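Local coordinates for protein arginyl-tRNA synthetase, putative (Plasmodium falciparum, PDB 5JLD) that probably joins L-arginine to its cognate tRNA at the expense of ATP, as expected of a class I aminoacyl-tRNA synthetase, at residues Tyr481-Ile486 with Ser576-Cys581; Lys24-Ile29 with Ile51-Lys56; Ala331-Leu336 with Thr366-Lys371; Lys68-Ile73 with Gly91-Lys96. One frame throughout, in Å; residues are numbered along the deposited sequence.

In the fold
Interactions 2 and 4 belong together in the N-terminal domain, their centres about 12 Å apart. They touch directly: Cys25 CB, where helix 10-25 ends, packs 3.5 Å from Phe72 CE2 on helix 66-75, and Tyr54 CA of helix 49-57 lies 3.6 Å from Ile69 CD1. Interaction 3 sits in the catalytic domain and interaction 1 in the helical anticodon-binding domain; their centres are about 41 Å apart, on opposite sides of the chain's centre. Interaction 1 also stands about 45 Å from interaction 2, centre to centre. The contacts thus lie in three domains, one after another along the chain, each contact closing in sequence before the next opens.

Interaction 1: residues Tyr481-Ile486 with Ser576-Cys581; sequences YGYSRI and SLLKLC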
loop_
_atom_site.group_PDB
_atom_site.type_symbol
_atom_site.label_atom_id
_atom_site.label_comp_id
_atom_site.label_asym_id
_atom_site.label_seq_id
_atom_site.Cartn_x
_atom_site.Cartn_y
_atom_site.Cartn_z
ATOM N N TYR A 481 -19.479 9.812 0.642
ATOM C CA TYR A 481 -20.745 10.336 1.141
ATOM C C TYR A 481 -20.969 9.960 2.599
ATOM O O TYR A 481 -21.573 10.730 3.350
ATOM C CB TYR A 481 -21.909 9.873 0.261
ATOM C CG TYR A 481 -22.123 10.847 -0.866
ATOM C CD1 TYR A 481 -21.349 10.778 -2.013
ATOM C CD2 TYR A 481 -23.053 11.876 -0.760
ATOM C CE1 TYR A 481 -21.511 11.687 -3.042
ATOM C CE2 TYR A 481 -23.233 12.787 -1.787
ATOM C CZ TYR A 481 -22.455 12.686 -2.931
ATOM O OH TYR A 481 -22.607 13.580 -3.966
ATOM N N GLY A 482 -20.450 8.807 3.008
ATOM C CA GLY A 482 -20.485 8.433 4.412
ATOM C C GLY A 482 -19.760 9.474 5.241
ATOM O O GLY A 482 -20.266 9.969 6.273
ATOM N N TYR A 483 -18.573 9.834 4.760
ATOM C CA TYR A 483 -17.764 10.834 5.442
ATOM C C TYR A 483 -18.481 12.187 5.564
ATOM O O TYR A 483 -18.514 12.808 6.656
ATOM C CB TYR A 483 -16.429 11.022 4.727
ATOM C CG TYR A 483 -15.560 12.023 5.435
ATOM C CD1 TYR A 483 -14.890 11.681 6.609
ATOM C CD2 TYR A 483 -15.434 13.319 4.955
ATOM C CE1 TYR A 483 -14.093 12.599 7.266
ATOM C CE2 TYR A 483 -14.646 14.245 5.609
ATOM C CZ TYR A 483 -13.976 13.883 6.761
ATOM O OH TYR A 483 -13.193 14.814 7.405
ATOM N N SER A 484 -19.050 12.649 4.451
ATOM C CA SER A 484 -19.767 13.925 4.473
ATOM C C SER A 484 -20.992 13.868 5.399
ATOM O O SER A 484 -21.354 14.869 6.017
ATOM C CB SER A 484 -20.192 14.342 3.063
ATOM O OG SER A 484 -21.047 13.380 2.475
ATOM N N ARG A 485 -21.637 12.709 5.495
ATOM C CA ARG A 485 -22.757 12.564 6.437
ATOM C C ARG A 485 -22.269 12.734 7.882
ATOM O O ARG A 485 -22.858 13.495 8.695
ATOM C CB ARG A 485 -23.442 11.207 6.268
ATOM C CG ARG A 485 -24.353 11.096 5.046
ATOM C CD ARG A 485 -24.947 9.692 4.923
ATOM N N ILE A 486 -21.183 12.031 8.201
ATOM C CA ILE A 486 -20.629 12.138 9.545
ATOM C C ILE A 486 -20.250 13.595 9.859
ATOM O O ILE A 486 -20.455 14.051 10.988
ATOM C CB ILE A 486 -19.417 11.218 9.732
ATOM C CG1 ILE A 486 -19.807 9.779 9.428
ATOM C CG2 ILE A 486 -18.889 11.291 11.161
ATOM C CD1 ILE A 486 -18.697 8.800 9.652
ATOM N N SER A 576 -12.415 11.348 12.348
ATOM C CA SER A 576 -10.956 11.381 12.239
ATOM C C SER A 576 -10.388 10.129 11.550
ATOM O O SER A 576 -9.559 10.221 10.623
ATOM C CB SER A 576 -10.306 11.533 13.619
ATOM O OG SER A 576 -10.422 12.856 14.101
ATOM N N LEU A 577 -10.839 8.962 12.007
ATOM C CA LEU A 577 -10.299 7.705 11.511
ATOM C C LEU A 577 -10.661 7.487 10.035
ATOM O O LEU A 577 -9.843 7.020 9.242
ATOM C CB LEU A 577 -10.798 6.537 12.366
ATOM C CG LEU A 577 -10.239 5.144 12.070
ATOM C CD1 LEU A 577 -8.685 5.166 12.068
ATOM C CD2 LEU A 577 -10.783 4.125 13.089
ATOM N N LEU A 578 -11.894 7.814 9.681
ATOM C CA LEU A 578 -12.357 7.666 8.309
ATOM C C LEU A 578 -11.537 8.566 7.373
ATOM O O LEU A 578 -11.083 8.120 6.321
ATOM C CB LEU A 578 -13.825 8.013 8.204
ATOM C CG LEU A 578 -14.522 7.639 6.899
ATOM C CD1 LEU A 578 -14.074 6.269 6.435
ATOM C CD2 LEU A 578 -16.045 7.666 7.110
ATOM N N LYS A 579 -11.357 9.823 7.784
ATOM C CA LYS A 579 -10.532 10.788 7.047
ATOM C C LYS A 579 -9.137 10.222 6.804
ATOM O O LYS A 579 -8.681 10.136 5.651
ATOM C CB LYS A 579 -10.444 12.105 7.815
ATOM C CG LYS A 579 -9.600 13.190 7.160
ATOM C CD LYS A 579 -9.360 14.328 8.146
ATOM C CE LYS A 579 -8.322 15.318 7.641
ATOM N NZ LYS A 579 -8.954 16.336 6.764
ATOM N N LEU A 580 -8.483 9.809 7.893
ATOM C CA LEU A 580 -7.140 9.243 7.806
ATOM C C LEU A 580 -7.089 8.041 6.849
ATOM O O LEU A 580 -6.213 7.974 5.984
ATOM C CB LEU A 580 -6.629 8.850 9.198
ATOM C CG LEU A 580 -5.275 8.152 9.262
ATOM C CD1 LEU A 580 -4.226 9.013 8.552
ATOM C CD2 LEU A 580 -4.869 7.935 10.708
ATOM N N CYS A 581 -8.035 7.114 6.992
ATOM C CA CYS A 581 -8.102 5.932 6.123
ATOM C C CYS A 581 -8.225 6.324 4.653
ATOM O O CYS A 581 -7.600 5.708 3.782
ATOM C CB CYS A 581 -9.290 5.037 6.497
ATOM S SG CYS A 581 -9.096 3.996 7.986
#
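Apolar contacts carry this helix pairing, with Tyr483 and Leu578 at its centre. Their side chains run alongside each other, pointing opposite ways, and Leu578 CG comes up to the edge of the tyrosine ring, near its plane, 4.1 Å from CD1. Leu578 turns its other flank to helix 476-492: methyl CD2 rests 4.0 Å from Tyr483 CA and 3.8 Å from Ile486 CD1, so one branched residue fills the space between two residues a turn apart. The tyrosine extends toward helix 564-584 because its CG stands anti to the backbone N (chi1 -178°).

A mixed contact lies beside it. The aliphatic stem of Lys579 lies by the outer part of the same ring, CB being 3.7 Å from Tyr483 CE1. Lysine suits this place: its methylenes meet the aromatic while its amino group turns from helix 476-492 to a long, weak ion pair with Glu583.

No hydrogen bond crosses between the segments. The axes of the two short segments pass 10.3 Å apart at 149° between their directions, a spacing that leaves room for large side chains. Such near-antiparallel, side-chain-mediated helix packing is characteristic of the all-helical DALR anticodon-binding domain, where Met542 of helix 536-556 packs on Leu578.

Interaction 2: residues Lys24-Ile29 with Ile51-Lys56; sequences KCFPSI and INIYKK
Ile29, whose side chain meets Ile53 across the contact, has its carbonyl O hydrogen-bonded to Gln23 NE2. The same amide nitrogen also reaches Pro27 O through a weak bond, so a side chain from the last turns of helix 10-25 ties back the loop that follows it. This fold of the loop brings Phe26 and Ile29, three residues apart, round a common target.

That target is Ile53 on helix 49-57. Its branch methyl CG2 lies over one face of the Phe26 ring, 4.1 Å from CE2, while CD1 approaches the same ring atom at 4.1 Å. On the opposite face of the ring the neighbouring Cys25 CB stands 3.5 Å above the plane, toward the rim, so the phenyl is layered between its own helix end and the isoleucine. Ile29 comes in with the tip of its chain: CD1 is 4.2 Å from Ile53 CG2. It reaches so far because CG1 is roughly anti to the backbone N (chi1 -151°) and the chain continues extended.

A beta-branched isoleucine suits the meeting point, since both its branches have something to touch. Leu61 and Ile69 also pack on Phe26. The result is a small hydrophobic cluster joining a helix-terminating loop to a second helix, a piece of the alpha/beta N-terminal domain of arginyl-tRNA synthetases, which in relatives contacts the tRNA.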
loop_
_atom_site.group_PDB
_atom_site.type_symbol
_atom_site.label_atom_id
_atom_site.label_comp_id
_atom_site.label_asym_id
_atom_site.label_seq_id
_atom_site.Cartn_x
_atom_site.Cartn_y
_atom_site.Cartn_z
ATOM N N LYS A 24 3.700 -21.402 30.077
ATOM C CA LYS A 24 3.489 -21.806 31.465
ATOM C C LYS A 24 2.879 -23.218 31.546
ATOM O O LYS A 24 3.266 -24.041 32.391
ATOM C CB LYS A 24 2.591 -20.782 32.159
ATOM C CG LYS A 24 2.506 -20.902 33.677
ATOM C CD LYS A 24 1.640 -19.785 34.262
ATOM C CE LYS A 24 1.186 -20.103 35.685
ATOM N NZ LYS A 24 0.059 -19.219 36.124
ATOM N N CYS A 25 1.925 -23.493 30.657
ATOM C CA CYS A 25 1.270 -24.797 30.589
ATOM C C CYS A 25 2.236 -25.900 30.193
ATOM O O CYS A 25 2.232 -26.981 30.771
ATOM C CB CYS A 25 0.120 -24.778 29.581
ATOM S SG CYS A 25 -1.317 -23.882 30.114
ATOM N N PHE A 26 3.046 -25.618 29.179
ATOM C CA PHE A 26 3.952 -26.614 28.647
ATOM C C PHE A 26 5.366 -26.033 28.509
ATOM O O PHE A 26 5.786 -25.683 27.412
ATOM C CB PHE A 26 3.416 -27.123 27.308
ATOM C CG PHE A 26 1.951 -27.512 27.352
ATOM C CD1 PHE A 26 1.550 -28.685 27.987
ATOM C CD2 PHE A 26 0.981 -26.709 26.764
ATOM C CE1 PHE A 26 0.205 -29.058 28.035
ATOM C CE2 PHE A 26 -0.365 -27.069 26.807
ATOM C CZ PHE A 26 -0.753 -28.246 27.447
ATOM N N PRO A 27 6.095 -25.932 29.636
ATOM C CA PRO A 27 7.385 -25.218 29.727
ATOM C C PRO A 27 8.391 -25.563 28.635
ATOM O O PRO A 27 9.045 -24.657 28.107
ATOM C CB PRO A 27 7.916 -25.637 31.098
ATOM C CG PRO A 27 6.680 -25.910 31.908
ATOM C CD PRO A 27 5.663 -26.467 30.945
ATOM N N SER A 28 8.502 -26.840 28.285
ATOM C CA SER A 28 9.475 -27.268 27.288
ATOM C C SER A 28 8.792 -27.544 25.950
ATOM O O SER A 28 8.941 -28.621 25.373
ATOM C CB SER A 28 10.226 -28.506 27.787
ATOM O OG SER A 28 11.094 -29.034 26.802
ATOM N N ILE A 29 8.041 -26.561 25.459
ATOM C CA ILE A 29 7.344 -26.694 24.186
ATOM C C ILE A 29 7.763 -25.575 23.247
ATOM O O ILE A 29 8.058 -24.463 23.683
ATOM C CB ILE A 29 5.793 -26.683 24.369
ATOM C CG1 ILE A 29 5.096 -27.487 23.272
ATOM C CG2 ILE A 29 5.234 -25.256 24.430
ATOM C CD1 ILE A 29 3.580 -27.518 23.426
ATOM N N ILE A 51 -5.495 -26.766 19.502
ATOM C CA ILE A 51 -5.825 -27.815 18.542
ATOM C C ILE A 51 -4.530 -28.450 18.023
ATOM O O ILE A 51 -4.377 -29.674 18.020
ATOM C CB ILE A 51 -6.695 -27.257 17.404
ATOM C CG1 ILE A 51 -8.032 -26.789 17.998
ATOM C CG2 ILE A 51 -6.924 -28.314 16.311
ATOM C CD1 ILE A 51 -8.940 -26.052 17.038
ATOM N N ASN A 52 -3.570 -27.614 17.669
ATOM C CA ASN A 52 -2.271 -28.119 17.228
ATOM C C ASN A 52 -1.478 -28.813 18.342
ATOM O O ASN A 52 -0.810 -29.827 18.103
ATOM C CB ASN A 52 -1.464 -26.984 16.612
ATOM C CG ASN A 52 -1.929 -26.660 15.199
ATOM O OD1 ASN A 52 -2.879 -27.274 14.691
ATOM N ND2 ASN A 52 -1.276 -25.694 14.560
ATOM N N ILE A 53 -1.576 -28.299 19.565
ATOM C CA ILE A 53 -0.896 -28.940 20.683
ATOM C C ILE A 53 -1.501 -30.314 20.930
ATOM O O ILE A 53 -0.783 -31.263 21.237
ATOM C CB ILE A 53 -0.965 -28.085 21.960
ATOM C CG1 ILE A 53 -0.189 -26.782 21.754
ATOM C CG2 ILE A 53 -0.372 -28.839 23.140
ATOM C CD1 ILE A 53 -0.310 -25.793 22.888
ATOM N N TYR A 54 -2.822 -30.425 20.783
ATOM C CA TYR A 54 -3.502 -31.706 20.979
ATOM C C TYR A 54 -3.125 -32.680 19.878
ATOM O O TYR A 54 -2.927 -33.856 20.132
ATOM C CB TYR A 54 -5.027 -31.538 21.021
ATOM C CG TYR A 54 -5.784 -32.842 21.210
ATOM C CD1 TYR A 54 -5.700 -33.550 22.397
ATOM C CD2 TYR A 54 -6.586 -33.359 20.201
ATOM C CE1 TYR A 54 -6.387 -34.739 22.576
ATOM C CE2 TYR A 54 -7.280 -34.547 20.370
ATOM C CZ TYR A 54 -7.173 -35.233 21.555
ATOM O OH TYR A 54 -7.863 -36.411 21.733
ATOM N N LYS A 55 -3.013 -32.189 18.650
ATOM C CA LYS A 55 -2.647 -33.081 17.559
ATOM C C LYS A 55 -1.211 -33.590 17.727
ATOM O O LYS A 55 -0.964 -34.784 17.592
ATOM C CB LYS A 55 -2.846 -32.386 16.207
ATOM C CG LYS A 55 -4.328 -32.150 15.898
ATOM C CD LYS A 55 -4.594 -31.710 14.463
ATOM C CE LYS A 55 -4.008 -30.339 14.149
ATOM N NZ LYS A 55 -4.375 -29.860 12.778
ATOM N N LYS A 56 -0.279 -32.701 18.063
ATOM C CA LYS A 56 1.123 -33.105 18.244
ATOM C C LYS A 56 1.367 -33.990 19.474
ATOM O O LYS A 56 1.946 -35.075 19.367
ATOM C CB LYS A 56 2.024 -31.878 18.348
ATOM C CG LYS A 56 2.223 -31.122 17.050
ATOM C CD LYS A 56 3.345 -30.094 17.183
ATOM C CE LYS A 56 4.688 -30.766 17.431
ATOM N NZ LYS A 56 5.813 -29.785 17.364
#

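Interaction 3: residues Ala331-Leu336 with Thr366-Lys371; sequences ALYYRL and TNWGDK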
loop_
_atom_site.group_PDB
_atom_site.type_symbol
_atom_site.label_atom_id
_atom_site.label_comp_id
_atom_site.label_asym_id
_atom_site.label_seq_id
_atom_site.Cartn_x
_atom_site.Cartn_y
_atom_site.Cartn_z
ATOM N N ALA A 331 20.637 -1.216 -9.672
ATOM C CA ALA A 331 19.752 -0.365 -8.887
ATOM C C ALA A 331 19.660 -0.895 -7.460
ATOM O O ALA A 331 19.699 -0.108 -6.506
ATOM C CB ALA A 331 18.366 -0.265 -9.517
ATOM N N LEU A 332 19.555 -2.217 -7.295
ATOM C CA LEU A 332 19.442 -2.730 -5.917
ATOM C C LEU A 332 20.774 -2.531 -5.166
ATOM O O LEU A 332 20.775 -2.176 -3.982
ATOM C CB LEU A 332 19.014 -4.198 -5.903
ATOM C CG LEU A 332 18.530 -4.780 -4.568
ATOM C CD1 LEU A 332 17.683 -3.796 -3.739
ATOM C CD2 LEU A 332 17.722 -6.036 -4.859
ATOM N N TYR A 333 21.895 -2.756 -5.861
ATOM C CA TYR A 333 23.222 -2.394 -5.326
ATOM C C TYR A 333 23.262 -0.961 -4.782
ATOM O O TYR A 333 23.734 -0.702 -3.663
ATOM C CB TYR A 333 24.310 -2.546 -6.402
ATOM C CG TYR A 333 25.582 -1.789 -6.057
ATOM C CD1 TYR A 333 26.542 -2.346 -5.224
ATOM C CD2 TYR A 333 25.800 -0.502 -6.539
ATOM C CE1 TYR A 333 27.695 -1.640 -4.888
ATOM C CE2 TYR A 333 26.940 0.205 -6.208
ATOM C CZ TYR A 333 27.886 -0.371 -5.392
ATOM O OH TYR A 333 29.013 0.331 -5.073
ATOM N N TYR A 334 22.760 -0.034 -5.592
ATOM C CA TYR A 334 22.750 1.380 -5.250
ATOM C C TYR A 334 21.868 1.640 -4.031
ATOM O O TYR A 334 22.278 2.324 -3.111
ATOM C CB TYR A 334 22.275 2.222 -6.443
ATOM C CG TYR A 334 22.120 3.705 -6.138
ATOM C CD1 TYR A 334 23.211 4.571 -6.185
ATOM C CD2 TYR A 334 20.875 4.231 -5.788
ATOM C CE1 TYR A 334 23.060 5.943 -5.897
ATOM C CE2 TYR A 334 20.716 5.575 -5.505
ATOM C CZ TYR A 334 21.809 6.426 -5.555
ATOM O OH TYR A 334 21.611 7.748 -5.264
ATOM N N ARG A 335 20.664 1.085 -4.031
ATOM C CA ARG A 335 19.719 1.312 -2.936
ATOM C C ARG A 335 20.270 0.767 -1.624
ATOM O O ARG A 335 20.123 1.391 -0.571
ATOM C CB ARG A 335 18.359 0.685 -3.280
ATOM C CG ARG A 335 17.734 1.379 -4.490
ATOM C CD ARG A 335 16.633 0.588 -5.171
ATOM N NE ARG A 335 16.019 1.422 -6.199
ATOM C CZ ARG A 335 15.012 1.071 -6.995
ATOM N NH1 ARG A 335 14.435 -0.131 -6.905
ATOM N NH2 ARG A 335 14.561 1.947 -7.877
ATOM N N LEU A 336 20.958 -0.367 -1.694
ATOM C CA LEU A 336 21.454 -1.005 -0.471
ATOM C C LEU A 336 22.725 -0.342 0.080
ATOM O O LEU A 336 22.846 -0.137 1.300
ATOM C CB LEU A 336 21.709 -2.490 -0.730
ATOM C CG LEU A 336 20.439 -3.334 -0.853
ATOM C CD1 LEU A 336 20.808 -4.729 -1.289
ATOM C CD2 LEU A 336 19.688 -3.375 0.471
ATOM N N THR A 366 25.496 -11.507 -1.874
ATOM C CA THR A 366 26.560 -10.496 -1.816
ATOM C C THR A 366 26.744 -9.969 -0.395
ATOM O O THR A 366 26.030 -10.370 0.521
ATOM C CB THR A 366 26.266 -9.293 -2.733
ATOM O OG1 THR A 366 25.300 -8.432 -2.105
ATOM C CG2 THR A 366 25.744 -9.762 -4.087
ATOM N N ASN A 367 27.694 -9.059 -0.219
ATOM C CA ASN A 367 27.869 -8.365 1.055
ATOM C C ASN A 367 27.258 -6.955 1.016
ATOM O O ASN A 367 27.605 -6.096 1.809
ATOM C CB ASN A 367 29.356 -8.284 1.414
ATOM C CG ASN A 367 30.208 -7.626 0.296
ATOM O OD1 ASN A 367 29.861 -7.687 -0.891
ATOM N ND2 ASN A 367 31.332 -7.021 0.681
ATOM N N TRP A 368 26.334 -6.720 0.095
ATOM C CA TRP A 368 25.865 -5.361 -0.152
ATOM C C TRP A 368 24.875 -4.878 0.900
ATOM O O TRP A 368 23.810 -5.475 1.087
ATOM C CB TRP A 368 25.229 -5.264 -1.536
ATOM C CG TRP A 368 26.177 -5.582 -2.643
ATOM C CD1 TRP A 368 27.539 -5.722 -2.552
ATOM C CD2 TRP A 368 25.843 -5.792 -4.014
ATOM N NE1 TRP A 368 28.072 -6.003 -3.793
ATOM C CE2 TRP A 368 27.052 -6.051 -4.706
ATOM C CE3 TRP A 368 24.641 -5.788 -4.731
ATOM C CZ2 TRP A 368 27.089 -6.305 -6.079
ATOM C CZ3 TRP A 368 24.689 -6.038 -6.105
ATOM C CH2 TRP A 368 25.900 -6.294 -6.754
ATOM N N GLY A 369 25.247 -3.788 1.565
ATOM C CA GLY A 369 24.412 -3.123 2.538
ATOM C C GLY A 369 23.949 -4.028 3.664
ATOM O O GLY A 369 24.629 -4.979 4.045
ATOM N N ASP A 370 22.780 -3.694 4.192
ATOM C CA ASP A 370 22.136 -4.404 5.295
ATOM C C ASP A 370 21.744 -5.825 4.892
ATOM O O ASP A 370 20.819 -6.002 4.091
ATOM C CB ASP A 370 20.902 -3.603 5.737
ATOM C CG ASP A 370 20.119 -4.272 6.858
ATOM O OD1 ASP A 370 20.629 -5.238 7.468
ATOM O OD2 ASP A 370 18.995 -3.792 7.143
ATOM N N LYS A 371 22.428 -6.828 5.442
ATOM C CA LYS A 371 22.146 -8.227 5.103
ATOM C C LYS A 371 20.706 -8.643 5.450
ATOM O O LYS A 371 20.157 -9.569 4.846
ATOM C CB LYS A 371 23.132 -9.164 5.804
ATOM C CG LYS A 371 23.048 -9.130 7.327
ATOM C CD LYS A 371 24.216 -9.874 7.972
ATOM C CE LYS A 371 24.149 -9.826 9.499
ATOM N NZ LYS A 371 23.039 -10.651 10.051
HETATM O O HOH W 1 21.353 -1.378 3.096
#
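Tyr333 brings two parts of its side chain against Trp368. Its CB sits over the face of the indole's six-membered ring in a CH-pi contact, 4.0 Å from the centroid and 3.5 Å from CZ3. Its ring then turns an edge to the same face, CD1 lying 3.7 Å from Trp368 CD2. This is a T-shaped stack, with centroids 5.1 Å apart and planes at 80°. Thr366 OG1 approaches the indole's opposite face near the rim; it also accepts from Trp368 N at 3.0 Å, forming an ST turn that sets the backbone from which the indole springs.

One turn further along helix 326-337, Leu336 packs its CD1 3.9 Å from Trp368 O. Its own carbonyl O meets Gly369 CA in a CA-H...O contact. Glycine suits the place: its phi is positive (56°) and its bare CA lets Leu336 O come close. Leu336 O further accepts from a water at 2.6 Å, and the water accepts in turn from Asp370 N at 2.9 Å.

Aromatic and aliphatic contacts thus hold against the helix the loop leading into strand 374-380, an outer strand of the class I catalytic domain's parallel sheet, while a water links their backbones.

Interaction 4: residues Lys68-Ile73 with Gly91-Lys96; sequences KISEFI and GFITVK
Ser70 and Gly91 meet at very short range: Ser70 CB lies 3.0 Å from Gly91 O, and the two CA atoms are 5.5 Å apart. The small serine lets its CB come up to that oxygen, where the chain enters strand 93-97. Ile93, two residues on, fills the next position. Its CG1 rests 3.6 Å from Ser70 CB, and its terminal CD1 rests against both Ser70 O, 3.5 Å away, and Ile73 CG2, at 3.7 Å. CG2 anti to the backbone N of Ile73 puts that branch methyl against Ile93 CD1; the two side chains meet at a slant.

In the second shell, Ser70 OG is hydrogen-bonded to Gln67 O one turn earlier in its own helix, which occupies the hydroxyl locally and leaves the methylene to face Gly91 and Ile93. At the phi of 112° taken by Gly91 any side chain would be pressed against the preceding carbonyl oxygen, which is why glycine belongs here; its N is hydrogen-bonded to Ser88 OG. Ile93 is fixed by backbone bonding to Cys47, with Phe18 of helix 10-25 and Ile85 of strand 82-86 against its side chain.

Helix 66-75 thus packs on the antiparallel sheet of the N-terminal domain by close van der Waals fit. No hydrogen bond passes between the two segments: Ser70 OG bonds within its helix, Gly91 N within the turn and the Ile93 backbone within the sheet.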
loop_
_atom_site.group_PDB
_atom_site.type_symbol
_atom_site.label_atom_id
_atom_site.label_comp_id
_atom_site.label_asym_id
_atom_site.label_seq_id
_atom_site.Cartn_x
_atom_site.Cartn_y
_atom_site.Cartn_z
ATOM N N LYS A 68 -9.940 -29.893 26.590
ATOM C CA LYS A 68 -9.287 -29.883 27.893
ATOM C C LYS A 68 -7.976 -29.102 27.888
ATOM O O LYS A 68 -7.667 -28.370 28.834
ATOM C CB LYS A 68 -9.057 -31.301 28.388
ATOM C CG LYS A 68 -10.322 -32.137 28.386
ATOM C CD LYS A 68 -10.299 -33.071 29.558
ATOM C CE LYS A 68 -9.135 -34.035 29.451
ATOM N NZ LYS A 68 -9.403 -35.263 30.227
ATOM N N ILE A 69 -7.226 -29.224 26.804
ATOM C CA ILE A 69 -6.011 -28.438 26.651
ATOM C C ILE A 69 -6.372 -26.956 26.629
ATOM O O ILE A 69 -5.752 -26.139 27.330
ATOM C CB ILE A 69 -5.247 -28.849 25.380
ATOM C CG1 ILE A 69 -4.776 -30.307 25.524
ATOM C CG2 ILE A 69 -4.078 -27.885 25.075
ATOM C CD1 ILE A 69 -3.770 -30.746 24.447
ATOM N N SER A 70 -7.406 -26.602 25.872
ATOM C CA SER A 70 -7.752 -25.186 25.804
ATOM C C SER A 70 -8.178 -24.671 27.182
ATOM O O SER A 70 -7.894 -23.531 27.531
ATOM C CB SER A 70 -8.844 -24.934 24.764
ATOM O OG SER A 70 -10.103 -25.326 25.226
ATOM N N GLU A 71 -8.818 -25.533 27.971
ATOM C CA GLU A 71 -9.229 -25.174 29.327
ATOM C C GLU A 71 -8.026 -24.971 30.268
ATOM O O GLU A 71 -8.020 -24.071 31.106
ATOM C CB GLU A 71 -10.167 -26.252 29.884
ATOM C CG GLU A 71 -11.406 -25.690 30.514
ATOM C CD GLU A 71 -12.304 -24.987 29.520
ATOM O OE1 GLU A 71 -12.716 -25.633 28.542
ATOM O OE2 GLU A 71 -12.620 -23.798 29.730
ATOM N N PHE A 72 -7.011 -25.817 30.140
ATOM C CA PHE A 72 -5.765 -25.593 30.875
ATOM C C PHE A 72 -5.149 -24.209 30.500
ATOM O O PHE A 72 -4.824 -23.368 31.384
ATOM C CB PHE A 72 -4.804 -26.755 30.589
ATOM C CG PHE A 72 -3.583 -26.786 31.464
ATOM C CD1 PHE A 72 -3.666 -26.491 32.816
ATOM C CD2 PHE A 72 -2.351 -27.149 30.930
ATOM C CE1 PHE A 72 -2.534 -26.539 33.619
ATOM C CE2 PHE A 72 -1.218 -27.194 31.720
ATOM C CZ PHE A 72 -1.304 -26.886 33.066
ATOM N N ILE A 73 -5.056 -23.953 29.194
ATOM C CA ILE A 73 -4.555 -22.652 28.722
ATOM C C ILE A 73 -5.351 -21.470 29.315
ATOM O O ILE A 73 -4.783 -20.503 29.804
ATOM C CB ILE A 73 -4.598 -22.556 27.188
ATOM C CG1 ILE A 73 -3.597 -23.542 26.567
ATOM C CG2 ILE A 73 -4.333 -21.110 26.737
ATOM C CD1 ILE A 73 -3.584 -23.529 25.064
ATOM N N GLY A 91 -11.733 -26.766 20.397
ATOM C CA GLY A 91 -10.593 -26.473 21.235
ATOM C C GLY A 91 -9.991 -25.109 21.024
ATOM O O GLY A 91 -9.057 -24.733 21.733
ATOM N N PHE A 92 -10.486 -24.347 20.056
ATOM C CA PHE A 92 -10.009 -22.968 19.990
ATOM C C PHE A 92 -10.621 -22.150 21.140
ATOM O O PHE A 92 -11.577 -22.582 21.805
ATOM C CB PHE A 92 -10.297 -22.323 18.636
ATOM C CG PHE A 92 -11.731 -22.397 18.200
ATOM C CD1 PHE A 92 -12.675 -21.526 18.720
ATOM C CD2 PHE A 92 -12.123 -23.318 17.237
ATOM C CE1 PHE A 92 -13.994 -21.581 18.290
ATOM C CE2 PHE A 92 -13.433 -23.380 16.796
ATOM C CZ PHE A 92 -14.374 -22.507 17.323
ATOM N N ILE A 93 -10.037 -20.985 21.378
ATOM C CA ILE A 93 -10.389 -20.126 22.501
ATOM C C ILE A 93 -10.762 -18.738 22.007
ATOM O O ILE A 93 -10.034 -18.144 21.230
ATOM C CB ILE A 93 -9.206 -20.010 23.501
ATOM C CG1 ILE A 93 -8.876 -21.370 24.131
ATOM C CG2 ILE A 93 -9.478 -18.965 24.556
ATOM C CD1 ILE A 93 -7.493 -21.414 24.788
ATOM N N THR A 94 -11.892 -18.218 22.445
ATOM C CA THR A 94 -12.312 -16.883 22.042
ATOM C C THR A 94 -12.308 -15.941 23.229
ATOM O O THR A 94 -12.552 -16.349 24.373
ATOM C CB THR A 94 -13.727 -16.880 21.410
ATOM O OG1 THR A 94 -14.666 -17.417 22.343
ATOM C CG2 THR A 94 -13.759 -17.706 20.108
ATOM N N VAL A 95 -12.019 -14.677 22.953
ATOM C CA VAL A 95 -12.041 -13.645 23.976
ATOM C C VAL A 95 -12.793 -12.424 23.475
ATOM O O VAL A 95 -12.849 -12.148 22.255
ATOM C CB VAL A 95 -10.621 -13.209 24.407
ATOM C CG1 VAL A 95 -9.882 -14.353 25.061
ATOM C CG2 VAL A 95 -9.828 -12.651 23.200
ATOM N N LYS A 96 -13.377 -11.717 24.440
ATOM C CA LYS A 96 -14.013 -10.427 24.226
ATOM C C LYS A 96 -13.297 -9.408 25.081
ATOM O O LYS A 96 -13.038 -9.653 26.262
ATOM C CB LYS A 96 -15.497 -10.441 24.603
ATOM C CG LYS A 96 -16.409 -11.203 23.665
ATOM C CD LYS A 96 -17.871 -11.037 24.094
ATOM C CE LYS A 96 -18.808 -11.882 23.245
ATOM N NZ LYS A 96 -20.201 -11.889 23.771
#